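Local coordinates for HmuY protein (Prevotella intermedia, PDB 6R2H), which probably binds heme as a hemophore-like homologue of Porphyromonas gingivalis HmuY, captured here in its heme-free form, at residues Q31-K36 with G126-M131. Residues are numbered along the deposited sequence; the frame is centred on the assembly and turned at random.
Sequences QAELGK and GMVKTM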
ATOM      1  N   GLN A  31       1.539   1.234 -12.509  1.00 33.49           N
ATOM      2  CA  GLN A  31       2.733   1.962 -12.914  1.00 38.16           C
ATOM      3  C   GLN A  31       3.948   1.462 -12.131  1.00 38.05           C
ATOM      4  O   GLN A  31       3.806   1.098 -10.975  1.00 42.26           O
ATOM      5  CB  GLN A  31       2.492   3.460 -12.709  1.00 37.97           C
ATOM      6  CG  GLN A  31       3.582   4.352 -13.276  1.00 39.73           C
ATOM      7  CD  GLN A  31       3.245   5.808 -13.064  1.00 43.01           C
ATOM      8  OE1 GLN A  31       3.513   6.384 -12.011  1.00 46.85           O
ATOM      9  NE2 GLN A  31       2.642   6.425 -14.067  1.00 44.82           N
ATOM     10  N   ALA A  32       5.134   1.454 -12.755  1.00 35.27           N
ATOM     11  CA  ALA A  32       6.367   1.029 -12.093  1.00 33.61           C
ATOM     12  C   ALA A  32       6.763   2.057 -11.044  1.00 31.61           C
ATOM     13  O   ALA A  32       6.461   3.234 -11.209  1.00 31.65           O
ATOM     14  CB  ALA A  32       7.489   0.868 -13.097  1.00 31.09           C
ATOM     15  N   GLU A  33       7.431   1.599  -9.979  1.00 30.67           N
ATOM     16  CA  GLU A  33       8.194   2.491  -9.121  1.00 33.01           C
ATOM     17  C   GLU A  33       9.183   3.271  -9.984  1.00 34.44           C
ATOM     18  O   GLU A  33       9.942   2.676 -10.756  1.00 34.40           O
ATOM     19  CB  GLU A  33       8.994   1.702  -8.081  1.00 34.94           C
ATOM     20  CG  GLU A  33       9.902   2.586  -7.229  1.00 36.82           C
ATOM     21  CD  GLU A  33       9.181   3.743  -6.551  1.00 38.94           C
ATOM     22  OE1 GLU A  33       8.151   3.498  -5.873  1.00 40.39           O
ATOM     23  OE2 GLU A  33       9.629   4.892  -6.718  1.00 38.64           O
ATOM     24  N   LEU A  34       9.192   4.597  -9.822  1.00 34.33           N
ATOM     25  CA  LEU A  34       9.929   5.446 -10.740  1.00 33.83           C
ATOM     26  C   LEU A  34      11.221   5.929 -10.105  1.00 34.33           C
ATOM     27  O   LEU A  34      12.103   6.406 -10.815  1.00 36.93           O
ATOM     28  CB  LEU A  34       9.052   6.622 -11.180  1.00 34.17           C
ATOM     29  CG  LEU A  34       7.899   6.248 -12.116  1.00 35.54           C
ATOM     30  CD1 LEU A  34       7.112   7.478 -12.539  1.00 34.29           C
ATOM     31  CD2 LEU A  34       8.398   5.474 -13.331  1.00 33.62           C
ATOM     32  N   GLY A  35      11.315   5.781  -8.780  1.00 33.98           N
ATOM     33  CA  GLY A  35      12.402   6.326  -7.980  1.00 34.99           C
ATOM     34  C   GLY A  35      13.735   5.641  -8.267  1.00 37.13           C
ATOM     35  O   GLY A  35      13.768   4.533  -8.804  1.00 32.85           O
ATOM     36  N   LYS A  36      14.822   6.350  -7.932  1.00 38.52           N
ATOM     37  CA  LYS A  36      16.158   5.808  -8.089  1.00 40.45           C
ATOM     38  C   LYS A  36      16.299   4.577  -7.197  1.00 42.88           C
ATOM     39  O   LYS A  36      15.705   4.501  -6.116  1.00 42.98           O
ATOM     40  CB  LYS A  36      17.231   6.876  -7.859  1.00 44.34           C
ATOM     41  CG  LYS A  36      17.400   7.386  -6.434  1.00 49.72           C
ATOM     42  CD  LYS A  36      18.600   8.304  -6.273  1.00 56.38           C
ATOM     43  CE  LYS A  36      18.510   9.223  -5.069  1.00 60.99           C
ATOM     44  NZ  LYS A  36      18.786  10.637  -5.428  1.00 60.65           N
ATOM     45  N   GLY A 126      17.358  -4.637  -4.481  1.00 40.54           N
ATOM     46  CA  GLY A 126      17.047  -3.312  -4.991  1.00 36.25           C
ATOM     47  C   GLY A 126      15.976  -2.641  -4.134  1.00 37.43           C
ATOM     48  O   GLY A 126      14.858  -3.140  -4.017  1.00 37.75           O
ATOM     49  N   MET A 127      16.346  -1.495  -3.550  1.00 38.10           N
ATOM     50  CA  MET A 127      15.517  -0.734  -2.632  1.00 39.02           C
ATOM     51  C   MET A 127      15.267   0.648  -3.226  1.00 40.01           C
ATOM     52  O   MET A 127      16.168   1.210  -3.847  1.00 42.46           O
ATOM     53  CB  MET A 127      16.299  -0.516  -1.335  1.00 45.89           C
ATOM     54  CG  MET A 127      16.677  -1.801  -0.627  1.00 50.16           C
ATOM     55  SD  MET A 127      15.277  -2.465   0.298  1.00 55.28           S
ATOM     56  CE  MET A 127      14.850  -3.812  -0.801  1.00 56.01           C
ATOM     57  N   VAL A 128      14.080   1.221  -2.978  1.00 38.63           N
ATOM     58  CA  VAL A 128      13.806   2.601  -3.369  1.00 38.35           C
ATOM     59  C   VAL A 128      13.234   3.346  -2.166  1.00 40.27           C
ATOM     60  O   VAL A 128      12.355   2.830  -1.468  1.00 38.73           O
ATOM     61  CB  VAL A 128      12.869   2.673  -4.594  1.00 36.96           C
ATOM     62  CG1 VAL A 128      12.439   4.087  -4.947  1.00 38.61           C
ATOM     63  CG2 VAL A 128      13.488   2.005  -5.803  1.00 36.16           C
ATOM     64  N   LYS A 129      13.772   4.547  -1.924  1.00 43.14           N
ATOM     65  CA  LYS A 129      13.270   5.418  -0.868  1.00 48.28           C
ATOM     66  C   LYS A 129      12.032   6.155  -1.375  1.00 46.62           C
ATOM     67  O   LYS A 129      12.112   6.919  -2.336  1.00 49.40           O
ATOM     68  CB  LYS A 129      14.337   6.393  -0.351  1.00 50.33           C
ATOM     69  CG  LYS A 129      13.949   7.085   0.947  1.00 57.09           C
ATOM     70  CD  LYS A 129      14.977   8.035   1.485  1.00 64.01           C
ATOM     71  CE  LYS A 129      14.364   8.996   2.480  1.00 70.85           C
ATOM     72  NZ  LYS A 129      15.102  10.283   2.536  1.00 69.85           N
ATOM     73  N   THR A 130      10.890   5.899  -0.725  1.00 41.17           N
ATOM     74  CA  THR A 130       9.619   6.486  -1.117  1.00 39.17           C
ATOM     75  C   THR A 130       8.850   6.952   0.125  1.00 37.87           C
ATOM     76  O   THR A 130       9.464   7.276   1.139  1.00 41.17           O
ATOM     77  CB  THR A 130       8.834   5.509  -1.997  1.00 35.83           C
ATOM     78  OG1 THR A 130       7.685   6.233  -2.458  1.00 33.49           O
ATOM     79  CG2 THR A 130       8.458   4.239  -1.258  1.00 32.17           C
ATOM     80  N   MET A 131       7.513   7.003   0.024  1.00 34.74           N
ATOM     81  CA  MET A 131       6.640   7.364   1.132  1.00 34.70           C
ATOM     82  C   MET A 131       5.628   6.240   1.328  1.00 32.74           C
ATOM     83  O   MET A 131       5.032   5.781   0.360  1.00 32.65           O
ATOM     84  CB  MET A 131       5.870   8.648   0.813  1.00 35.87           C
ATOM     85  CG  MET A 131       6.738   9.893   0.745  1.00 36.62           C
ATOM     86  SD  MET A 131       7.295  10.429   2.373  1.00 42.49           S
ATOM     87  CE  MET A 131       5.925  11.440   2.923  1.00 39.28           C
TER
HETATM   88  O   HOH W   1      15.437   6.527  -3.799  1.00 41.76           O
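M127 meets residues 33-36 through its backbone alone: its carbonyl O and that of K36 stand 4.0 Å apart with no bond between them, while its side chain turns the other way, onto R40 and Y42 of strand 37-42. The next residue, V128, carries the contact and illustrates how a branched side chain can pack along the end of an acid, CG1 against both CG and the carboxylate. CG1 lies 3.4 Å from OE2 of E33 and 3.8 Å from CA of G35. With CG1 anti to the backbone N (chi1 174°), the two methyls are set so that both meet the carbonyl O of K36, CG2 at 3.4 Å; CG2 also rests near CG of E33.

The two side chains approach from opposite directions, and E33 packs onto strands 124-132 and 105-115 of the larger antiparallel sheet of this HmuY-family β-protein. Residues 33-36 form the link by which the chain leaves strand 28-32 of the smaller sheet and enters strand 37-42, the neighbour of strand 124-132 in the larger one. E33 is buried, and the bend at chi2 (54°) turns its carboxylate back to the backbone N-H of G35, which OE2 accepts at 2.8 Å, on its anti side and 17° out of the carboxylate plane, while OE1 is held by W18 NE1.

At K129 the backbone N donates to a water at 3.2 Å, and the same water donates to O of K36, tying this last residue before strand 37-42 to strand 124-132. T130 ends the contact loosely, its OG1 4.4 Å from OE1 of E33.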